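Side-chain contacts in nematode fatty acid retinoid binding protein (Necator americanus, PDB 4XCP), which holds palmitic acid within an all-helical shell and probably serves as a binding protein for fatty acids and retinol: residues F16-I21 / F36-S41; L48-K53 / K68-E73; K111-Y114 / E119-K122. One frame throughout, in Å; residues are numbered along the deposited sequence.

Contact 1: residues F16-I21 / F36-S41; sequences FKYEDI and FLQNLS. With PLM (palmitic acid), chain B.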
loop_
_atom_site.group_PDB
_atom_site.type_symbol
_atom_site.label_atom_id
_atom_site.label_comp_id
_atom_site.label_asym_id
_atom_site.label_seq_id
_atom_site.Cartn_x
_atom_site.Cartn_y
_atom_site.Cartn_z
ATOM N N PHE A 16 10.666 -10.017 -8.728
ATOM C CA PHE A 16 9.231 -9.842 -8.575
ATOM C C PHE A 16 8.627 -9.454 -9.938
ATOM O O PHE A 16 9.241 -8.703 -10.703
ATOM C CB PHE A 16 8.954 -8.754 -7.509
ATOM C CG PHE A 16 7.691 -7.954 -7.696
ATOM C CD1 PHE A 16 6.464 -8.450 -7.269
ATOM C CD2 PHE A 16 7.722 -6.713 -8.325
ATOM C CE1 PHE A 16 5.289 -7.719 -7.469
ATOM C CE2 PHE A 16 6.544 -5.987 -8.535
ATOM C CZ PHE A 16 5.336 -6.495 -8.109
ATOM N N LYS A 17 7.447 -10.008 -10.244
ATOM C CA LYS A 17 6.715 -9.714 -11.473
ATOM C C LYS A 17 5.334 -9.278 -11.067
ATOM O O LYS A 17 4.791 -9.813 -10.096
ATOM C CB LYS A 17 6.649 -10.936 -12.411
ATOM C CG LYS A 17 7.971 -11.181 -13.137
ATOM C CD LYS A 17 7.836 -12.232 -14.200
ATOM C CE LYS A 17 8.961 -12.150 -15.204
ATOM N NZ LYS A 17 8.667 -12.953 -16.425
ATOM N N TYR A 18 4.760 -8.304 -11.795
ATOM C CA TYR A 18 3.408 -7.784 -11.535
ATOM C C TYR A 18 2.371 -8.912 -11.468
ATOM O O TYR A 18 1.464 -8.854 -10.647
ATOM C CB TYR A 18 3.017 -6.779 -12.625
ATOM C CG TYR A 18 1.838 -5.906 -12.272
ATOM C CD1 TYR A 18 1.845 -5.123 -11.122
ATOM C CD2 TYR A 18 0.749 -5.796 -13.127
ATOM C CE1 TYR A 18 0.760 -4.308 -10.795
ATOM C CE2 TYR A 18 -0.312 -4.944 -12.840
ATOM C CZ TYR A 18 -0.300 -4.200 -11.672
ATOM O OH TYR A 18 -1.368 -3.397 -11.358
ATOM N N GLU A 19 2.537 -9.953 -12.299
ATOM C CA GLU A 19 1.657 -11.131 -12.325
ATOM C C GLU A 19 1.705 -11.973 -11.032
ATOM O O GLU A 19 0.787 -12.768 -10.790
ATOM C CB GLU A 19 1.935 -12.012 -13.541
ATOM C CG GLU A 19 3.310 -12.665 -13.508
ATOM C CD GLU A 19 3.612 -13.693 -14.582
ATOM O OE1 GLU A 19 2.739 -13.956 -15.442
ATOM O OE2 GLU A 19 4.730 -14.255 -14.548
ATOM N N ASP A 20 2.760 -11.792 -10.199
ATOM C CA ASP A 20 2.892 -12.512 -8.923
ATOM C C ASP A 20 1.771 -12.134 -7.979
ATOM O O ASP A 20 1.419 -12.922 -7.108
ATOM C CB ASP A 20 4.249 -12.227 -8.268
ATOM C CG ASP A 20 5.415 -12.752 -9.075
ATOM O OD1 ASP A 20 5.179 -13.509 -10.039
ATOM O OD2 ASP A 20 6.555 -12.399 -8.754
ATOM N N ILE A 21 1.214 -10.917 -8.160
ATOM C CA ILE A 21 0.105 -10.405 -7.353
ATOM C C ILE A 21 -1.194 -10.841 -8.025
ATOM O O ILE A 21 -1.404 -10.496 -9.185
ATOM C CB ILE A 21 0.149 -8.860 -7.189
ATOM C CG1 ILE A 21 1.557 -8.331 -6.830
ATOM C CG2 ILE A 21 -0.905 -8.401 -6.171
ATOM C CD1 ILE A 21 1.758 -6.786 -7.117
ATOM N N PHE A 36 1.760 2.607 -10.758
ATOM C CA PHE A 36 3.159 2.745 -10.338
ATOM C C PHE A 36 3.871 1.392 -10.468
ATOM O O PHE A 36 4.963 1.324 -11.031
ATOM C CB PHE A 36 3.261 3.250 -8.874
ATOM C CG PHE A 36 4.684 3.197 -8.367
ATOM C CD1 PHE A 36 5.586 4.214 -8.667
ATOM C CD2 PHE A 36 5.144 2.098 -7.649
ATOM C CE1 PHE A 36 6.911 4.137 -8.252
ATOM C CE2 PHE A 36 6.469 2.031 -7.219
ATOM C CZ PHE A 36 7.347 3.043 -7.532
ATOM N N LEU A 37 3.255 0.323 -9.915
ATOM C CA LEU A 37 3.821 -1.030 -9.947
ATOM C C LEU A 37 3.874 -1.614 -11.354
ATOM O O LEU A 37 4.876 -2.222 -11.729
ATOM C CB LEU A 37 3.026 -1.988 -9.021
ATOM C CG LEU A 37 3.138 -1.766 -7.494
ATOM C CD1 LEU A 37 2.216 -2.746 -6.744
ATOM C CD2 LEU A 37 4.571 -1.955 -6.991
ATOM N N GLN A 38 2.788 -1.460 -12.119
ATOM C CA GLN A 38 2.683 -1.986 -13.492
ATOM C C GLN A 38 3.802 -1.453 -14.405
ATOM O O GLN A 38 4.339 -2.203 -15.225
ATOM C CB GLN A 38 1.327 -1.606 -14.078
ATOM C CG GLN A 38 1.039 -2.218 -15.448
ATOM C CD GLN A 38 -0.287 -1.743 -15.938
ATOM O OE1 GLN A 38 -1.277 -1.837 -15.230
ATOM N NE2 GLN A 38 -0.347 -1.244 -17.171
ATOM N N ASN A 39 4.172 -0.168 -14.212
ATOM C CA ASN A 39 5.161 0.563 -14.995
ATOM C C ASN A 39 6.597 0.153 -14.724
ATOM O O ASN A 39 7.455 0.415 -15.546
ATOM C CB ASN A 39 5.033 2.065 -14.722
ATOM C CG ASN A 39 3.877 2.787 -15.367
ATOM O OD1 ASN A 39 3.414 3.815 -14.855
ATOM N ND2 ASN A 39 3.410 2.316 -16.508
ATOM N N LEU A 40 6.880 -0.457 -13.586
ATOM C CA LEU A 40 8.261 -0.787 -13.215
ATOM C C LEU A 40 9.029 -1.592 -14.263
ATOM O O LEU A 40 8.578 -2.655 -14.719
ATOM C CB LEU A 40 8.332 -1.487 -11.844
ATOM C CG LEU A 40 7.785 -0.685 -10.646
ATOM C CD1 LEU A 40 7.729 -1.560 -9.365
ATOM C CD2 LEU A 40 8.595 0.618 -10.400
ATOM N N SER A 41 10.204 -1.064 -14.637
ATOM C CA SER A 41 11.111 -1.741 -15.568
ATOM C C SER A 41 11.893 -2.781 -14.753
ATOM O O SER A 41 11.836 -2.779 -13.524
ATOM C CB SER A 41 12.092 -0.734 -16.164
ATOM O OG SER A 41 12.930 -0.229 -15.129
HETATM C C1 PLM B . 1.535 -4.105 -2.177
HETATM O O1 PLM B . 1.892 -3.116 -2.947
HETATM O O2 PLM B . 0.839 -3.957 -1.184
HETATM C C2 PLM B . 2.047 -5.442 -2.630
HETATM C C3 PLM B . 2.948 -5.446 -3.862
HETATM C C4 PLM B . 4.399 -5.125 -3.566
HETATM C C5 PLM B . 5.296 -5.114 -4.785
HETATM C C6 PLM B . 6.782 -4.995 -4.480
HETATM C C7 PLM B . 7.456 -3.734 -5.000
HETATM C C8 PLM B . 7.129 -2.508 -4.192
HETATM C C9 PLM B . 7.687 -1.234 -4.724
HETATM C CA PLM B . 6.715 -0.089 -4.700
HETATM C CB PLM B . 6.798 0.863 -3.528
HETATM C CC PLM B . 5.877 2.090 -3.650
HETATM C CD PLM B . 4.377 1.857 -3.382
HETATM C CE PLM B . 3.611 1.125 -4.487
HETATM C CF PLM B . 2.118 1.062 -4.296
HETATM C CG PLM B . 1.616 -0.064 -3.416
HETATM O O HOH W 1 -3.111 -2.731 -13.445
#

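Contact 2: residues L48-K53 / K68-E73; sequences LKEVFK and KKKSPE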
loop_
_atom_site.group_PDB
_atom_site.type_symbol
_atom_site.label_atom_id
_atom_site.label_comp_id
_atom_site.label_asym_id
_atom_site.label_seq_id
_atom_site.Cartn_x
_atom_site.Cartn_y
_atom_site.Cartn_z
ATOM N N LEU A 48 14.801 -0.937 -6.393
ATOM C CA LEU A 48 13.886 -0.996 -5.242
ATOM C C LEU A 48 14.312 -2.085 -4.259
ATOM O O LEU A 48 14.393 -1.829 -3.051
ATOM C CB LEU A 48 12.419 -1.183 -5.686
ATOM C CG LEU A 48 11.786 0.030 -6.401
ATOM C CD1 LEU A 48 10.449 -0.342 -7.011
ATOM C CD2 LEU A 48 11.621 1.235 -5.452
ATOM N N LYS A 49 14.642 -3.267 -4.784
ATOM C CA LYS A 49 15.113 -4.406 -4.006
ATOM C C LYS A 49 16.434 -4.071 -3.286
ATOM O O LYS A 49 16.552 -4.339 -2.088
ATOM C CB LYS A 49 15.269 -5.640 -4.915
ATOM C CG LYS A 49 15.756 -6.901 -4.197
ATOM C CD LYS A 49 15.825 -8.075 -5.147
ATOM C CE LYS A 49 16.342 -9.335 -4.481
ATOM N NZ LYS A 49 15.370 -9.909 -3.512
ATOM N N GLU A 50 17.406 -3.467 -4.000
ATOM C CA GLU A 50 18.700 -3.073 -3.400
ATOM C C GLU A 50 18.511 -2.040 -2.273
ATOM O O GLU A 50 19.142 -2.160 -1.231
ATOM C CB GLU A 50 19.663 -2.514 -4.466
ATOM C CG GLU A 50 20.243 -3.596 -5.350
ATOM C CD GLU A 50 20.976 -3.091 -6.573
ATOM O OE1 GLU A 50 20.862 -1.889 -6.894
ATOM O OE2 GLU A 50 21.598 -3.923 -7.262
ATOM N N VAL A 51 17.647 -1.030 -2.484
ATOM C CA VAL A 51 17.357 -0.036 -1.445
ATOM C C VAL A 51 16.702 -0.749 -0.235
ATOM O O VAL A 51 17.124 -0.543 0.891
ATOM C CB VAL A 51 16.511 1.165 -1.972
ATOM C CG1 VAL A 51 16.009 2.048 -0.818
ATOM C CG2 VAL A 51 17.326 1.998 -2.953
ATOM N N PHE A 52 15.708 -1.608 -0.475
ATOM C CA PHE A 52 15.046 -2.326 0.609
ATOM C C PHE A 52 16.062 -3.170 1.409
ATOM O O PHE A 52 16.064 -3.129 2.643
ATOM C CB PHE A 52 13.876 -3.206 0.103
ATOM C CG PHE A 52 13.282 -4.032 1.235
ATOM C CD1 PHE A 52 12.359 -3.472 2.119
ATOM C CD2 PHE A 52 13.712 -5.335 1.469
ATOM C CE1 PHE A 52 11.847 -4.220 3.200
ATOM C CE2 PHE A 52 13.184 -6.091 2.534
ATOM C CZ PHE A 52 12.258 -5.522 3.392
ATOM N N LYS A 53 16.933 -3.902 0.696
ATOM C CA LYS A 53 17.954 -4.762 1.296
ATOM C C LYS A 53 19.031 -4.000 2.088
ATOM O O LYS A 53 19.587 -4.567 3.024
ATOM C CB LYS A 53 18.581 -5.684 0.240
ATOM C CG LYS A 53 17.643 -6.809 -0.217
ATOM C CD LYS A 53 17.430 -7.896 0.837
ATOM C CE LYS A 53 16.153 -8.662 0.590
ATOM N NZ LYS A 53 15.961 -9.752 1.585
ATOM N N LYS A 68 16.423 7.988 -4.123
ATOM C CA LYS A 68 16.751 9.150 -4.956
ATOM C C LYS A 68 18.237 9.192 -5.282
ATOM O O LYS A 68 18.601 9.561 -6.393
ATOM C CB LYS A 68 16.330 10.459 -4.263
ATOM C CG LYS A 68 14.840 10.741 -4.321
ATOM C CD LYS A 68 14.491 12.014 -3.574
ATOM C CE LYS A 68 13.096 12.500 -3.883
ATOM N NZ LYS A 68 12.633 13.500 -2.878
ATOM N N LYS A 69 19.092 8.787 -4.324
ATOM C CA LYS A 69 20.543 8.730 -4.505
ATOM C C LYS A 69 20.895 7.744 -5.635
ATOM O O LYS A 69 21.696 8.078 -6.509
ATOM C CB LYS A 69 21.238 8.347 -3.180
ATOM C CG LYS A 69 22.770 8.373 -3.243
ATOM C CD LYS A 69 23.420 7.060 -2.743
ATOM C CE LYS A 69 23.533 5.975 -3.809
ATOM N NZ LYS A 69 23.633 4.614 -3.212
ATOM N N LYS A 70 20.261 6.555 -5.639
ATOM C CA LYS A 70 20.492 5.542 -6.672
ATOM C C LYS A 70 19.823 5.929 -7.986
ATOM O O LYS A 70 20.379 5.692 -9.046
ATOM C CB LYS A 70 19.946 4.185 -6.222
ATOM C CG LYS A 70 20.543 3.647 -4.926
ATOM C CD LYS A 70 21.572 2.568 -5.159
ATOM C CE LYS A 70 20.983 1.194 -5.403
ATOM N NZ LYS A 70 22.069 0.188 -5.545
ATOM N N SER A 71 18.603 6.476 -7.909
ATOM C CA SER A 71 17.765 6.817 -9.055
ATOM C C SER A 71 16.940 8.077 -8.817
ATOM O O SER A 71 15.825 7.993 -8.284
ATOM C CB SER A 71 16.838 5.652 -9.406
ATOM O OG SER A 71 15.964 5.984 -10.479
ATOM N N PRO A 72 17.423 9.259 -9.258
ATOM C CA PRO A 72 16.601 10.471 -9.121
ATOM C C PRO A 72 15.201 10.310 -9.741
ATOM O O PRO A 72 14.239 10.784 -9.166
ATOM C CB PRO A 72 17.434 11.533 -9.854
ATOM C CG PRO A 72 18.853 11.052 -9.708
ATOM C CD PRO A 72 18.733 9.568 -9.882
ATOM N N GLU A 73 15.079 9.613 -10.882
ATOM C CA GLU A 73 13.795 9.426 -11.551
ATOM C C GLU A 73 12.822 8.521 -10.791
ATOM O O GLU A 73 11.684 8.937 -10.572
ATOM C CB GLU A 73 13.981 8.949 -12.982
ATOM C CG GLU A 73 14.392 10.077 -13.912
ATOM C CD GLU A 73 14.424 9.708 -15.382
ATOM O OE1 GLU A 73 13.842 8.659 -15.750
ATOM O OE2 GLU A 73 14.997 10.492 -16.172
#

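Contact 3: residues K111-Y114 / E119-K122; sequences KARY and EPTK. With PLM (palmitic acid), chain B.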
loop_
_atom_site.group_PDB
_atom_site.type_symbol
_atom_site.label_atom_id
_atom_site.label_comp_id
_atom_site.label_asym_id
_atom_site.label_seq_id
_atom_site.Cartn_x
_atom_site.Cartn_y
_atom_site.Cartn_z
ATOM N N LYS A 111 4.263 -5.954 1.263
ATOM C CA LYS A 111 5.276 -5.444 0.335
ATOM C C LYS A 111 6.671 -6.011 0.678
ATOM O O LYS A 111 7.358 -6.493 -0.220
ATOM C CB LYS A 111 5.273 -3.913 0.387
ATOM C CG LYS A 111 6.073 -3.260 -0.724
ATOM C CD LYS A 111 5.897 -1.735 -0.747
ATOM C CE LYS A 111 4.566 -1.288 -1.302
ATOM N NZ LYS A 111 4.351 -1.779 -2.683
ATOM N N ALA A 112 7.054 -6.023 1.988
ATOM C CA ALA A 112 8.338 -6.567 2.470
ATOM C C ALA A 112 8.523 -8.023 2.007
ATOM O O ALA A 112 9.633 -8.421 1.655
ATOM C CB ALA A 112 8.403 -6.496 3.993
ATOM N N ARG A 113 7.423 -8.791 1.954
ATOM C CA ARG A 113 7.444 -10.189 1.541
ATOM C C ARG A 113 7.742 -10.387 0.041
ATOM O O ARG A 113 8.261 -11.444 -0.323
ATOM C CB ARG A 113 6.159 -10.890 1.975
ATOM C CG ARG A 113 6.091 -11.045 3.490
ATOM C CD ARG A 113 5.014 -12.013 3.897
ATOM N NE ARG A 113 5.302 -13.354 3.388
ATOM C CZ ARG A 113 4.422 -14.344 3.374
ATOM N NH1 ARG A 113 3.199 -14.163 3.851
ATOM N NH2 ARG A 113 4.762 -15.531 2.891
ATOM N N TYR A 114 7.445 -9.384 -0.817
ATOM C CA TYR A 114 7.741 -9.445 -2.257
ATOM C C TYR A 114 9.219 -9.121 -2.536
ATOM O O TYR A 114 9.727 -9.462 -3.610
ATOM C CB TYR A 114 6.838 -8.500 -3.071
ATOM C CG TYR A 114 5.428 -9.011 -3.274
ATOM C CD1 TYR A 114 5.144 -9.972 -4.242
ATOM C CD2 TYR A 114 4.376 -8.545 -2.488
ATOM C CE1 TYR A 114 3.858 -10.497 -4.385
ATOM C CE2 TYR A 114 3.073 -9.011 -2.671
ATOM C CZ TYR A 114 2.821 -9.991 -3.616
ATOM O OH TYR A 114 1.543 -10.468 -3.761
ATOM N N GLU A 119 7.092 -14.915 -1.456
ATOM C CA GLU A 119 6.035 -13.940 -1.723
ATOM C C GLU A 119 4.777 -14.399 -0.986
ATOM O O GLU A 119 4.624 -15.606 -0.767
ATOM C CB GLU A 119 5.728 -13.886 -3.229
ATOM C CG GLU A 119 6.821 -13.239 -4.061
ATOM C CD GLU A 119 6.518 -13.163 -5.544
ATOM O OE1 GLU A 119 5.846 -14.079 -6.072
ATOM O OE2 GLU A 119 6.955 -12.180 -6.181
ATOM N N PRO A 120 3.854 -13.489 -0.608
ATOM C CA PRO A 120 2.632 -13.953 0.076
ATOM C C PRO A 120 1.783 -14.874 -0.795
ATOM O O PRO A 120 1.730 -14.698 -2.009
ATOM C CB PRO A 120 1.865 -12.658 0.386
ATOM C CG PRO A 120 2.813 -11.534 0.132
ATOM C CD PRO A 120 3.849 -12.024 -0.816
ATOM N N THR A 121 1.103 -15.847 -0.169
ATOM C CA THR A 121 0.166 -16.730 -0.868
ATOM C C THR A 121 -1.135 -15.933 -1.020
ATOM O O THR A 121 -1.273 -14.869 -0.398
ATOM C CB THR A 121 -0.097 -18.023 -0.059
ATOM O OG1 THR A 121 -0.623 -17.676 1.220
ATOM C CG2 THR A 121 1.152 -18.910 0.094
ATOM N N LYS A 122 -2.094 -16.443 -1.815
ATOM C CA LYS A 122 -3.389 -15.783 -1.978
ATOM C C LYS A 122 -4.147 -15.751 -0.624
ATOM O O LYS A 122 -4.782 -14.747 -0.328
ATOM C CB LYS A 122 -4.229 -16.422 -3.101
ATOM C CG LYS A 122 -5.372 -15.511 -3.559
ATOM C CD LYS A 122 -6.023 -15.974 -4.844
ATOM C CE LYS A 122 -7.172 -15.073 -5.218
ATOM N NZ LYS A 122 -7.743 -15.426 -6.544
HETATM C C1 PLM B . 1.535 -4.105 -2.177
HETATM O O1 PLM B . 1.892 -3.116 -2.947
HETATM O O2 PLM B . 0.839 -3.957 -1.184
HETATM C C2 PLM B . 2.047 -5.442 -2.630
HETATM C C3 PLM B . 2.948 -5.446 -3.862
HETATM C C4 PLM B . 4.399 -5.125 -3.566
HETATM C C5 PLM B . 5.296 -5.114 -4.785
HETATM C C6 PLM B . 6.782 -4.995 -4.480
HETATM C C7 PLM B . 7.456 -3.734 -5.000
HETATM C C8 PLM B . 7.129 -2.508 -4.192
HETATM C C9 PLM B . 7.687 -1.234 -4.724
HETATM C CA PLM B . 6.715 -0.089 -4.700
HETATM C CB PLM B . 6.798 0.863 -3.528
HETATM C CC PLM B . 5.877 2.090 -3.650
HETATM C CD PLM B . 4.377 1.857 -3.382
HETATM C CE PLM B . 3.611 1.125 -4.487
HETATM C CF PLM B . 2.118 1.062 -4.296
HETATM C CG PLM B . 1.616 -0.064 -3.416
HETATM O O HOH W 2 1.363 -13.148 -4.208
#

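Contact 1: residues F16-I21 / F36-S41
Tyr18 lays one ring face over helix backbone as well as side chain: Gln38 CA sits over the ring centre, 3.9 Å above its plane, and Gln38 N covers the same face nearer the CE1 side. The CB of Gln38 adds a CH-pi contact, 4.1 Å from the centroid of the Tyr18 ring and 19° off the normal. With CG anti to its backbone N (chi1 -164°), Tyr18 reaches across the gap, and its CE1 comes within 3.7 Å of Leu37 CB. At the rim a water lies in the ring plane, 2.8 Å from Tyr18 OH, and donates to Gln38 OE1 at 2.7 Å, bridging the two segments.

In the all-helical fold the N-terminal segment 16-21, a loop with a 3-10 turn at 18-20, packs on the last turn of helix 31-39, beside the bound palmitic acid. One layer deeper, Ile21 CD1 meets Leu37 CD1 at 4.1 Å, the two side chains at about a right angle, and both touch the ligand. Phe16 presents a ring face to ligand atom C5, whereas Phe36 turns a ring edge to the acyl chain, its CE2 nearest ligand atom CA. Arg26 makes a cation-pi contact with Tyr18.

Contact 2: residues L48-K53 / K68-E73
The flat group that meets the other segment is the carboxylate of Glu50, and Lys70 approaches it from above, not within its plane: NZ lies 2.8 Å from OE1 of Glu50, with the bond rising 51° out of the carboxylate plane. This is a salt bridge carried by a single hydrogen bond. NZ also lies 3.8 Å from Glu50 CB, and Lys70 CE stands 3.4 Å from Glu50 OE1, so the lysine tip rests against the base of the glutamate as well as its charged end.

Two kinds of chain meet in this bridge. Glu50 runs extended beyond CG, which lies beside the backbone N (chi1 -74°). Lys70, in contrast, bends at chi2 and chi3, and this double kink brings the ammonium across to the glutamate; the two side chains cross at about a right angle. Closer to the backbones, Val51 CG2 touches Lys70 CG at 4.1 Å, the side chains running past one another in opposite directions.

The contact joins two helices of the all-helical lipid-binding fold, 42-53 and 60-70, at the very end of the second. The bridge lies on the exposed side, while the buried side of the interface is mostly apolar, Val51 packing on Leu67 and on Ser63; Leu48 also reaches Leu67 and touches a bound palmitic acid.

Immediately after Lys70 the chain breaks its helix at Ser71, which is the N-cap of helix 72-90; its OG accepts from the backbone N of Leu74. The other flank of helix 42-53 faces helix 94-115, where the Phe52 ring stacks with Tyr115 and Lys49 NZ bonds to the Tyr115 carbonyl oxygen.

Contact 3: residues K111-Y114 / E119-K122
Pro120 and Tyr114 make the central touch. Pro120 CD stands over one face of the tyrosine ring, 3.6 Å from its centroid and 15° off the normal, a CH-pi contact. Glu119 takes the edge: its OE2 lies in the ring plane, 3.5 Å from Tyr114 CD1, with the carboxylate turned 68° to the ring. A water 2.7 Å from Tyr114 OH donates to Pro120 O and so ties the phenol end to the same proline.

Next to this packing is the ligand. Lys111 NZ donates to O1 of palmitic acid at 2.8 Å, and Tyr114 CD2 lies 3.6 Å from ligand atom C4.

Arg113 flanks Pro120 as well. A bend at chi3 (63°) folds its guanidinium back, and Pro120 CA sits 3.7 Å above that plane. The hold on the guanidinium comes from further out: NH2 bonds to Asn118 OD1 and NH1 pairs with Asp124 OD2 in a salt bridge, the same oxygen that takes Thr121 N in the capping box opening helix 122-138. Glu119 OE2 comes so near Asp20 OD2 that one of the two acids is probably protonated.

The turn joins the end of helix 94-115 to the start of helix 122-138, whose Leu125 packs against both Tyr114 and Pro120.

How the contacts relate
From the N terminus the three contacts come in series; none nests in or crosses another. Contact 1 closes the loop through helix 23-26 and most of helix 31-39, contact 2 the loop of residues 54-59 together with most of helix 60-70, and contact 3 the short turn of residues 115-118. In space they adjoin. Leu40 CD1 meets Leu48 CD1 at 3.8 Å, joining contacts 1 and 2. Phe16 CD1 packs 3.6 Å from Tyr114 CD1, which brings the N-terminal segment onto the end of helix 94-115, and contacts 1 and 3 share one palmitic acid. Phe52 touches Ala112, so helix 42-53 links contact 2 to contact 3.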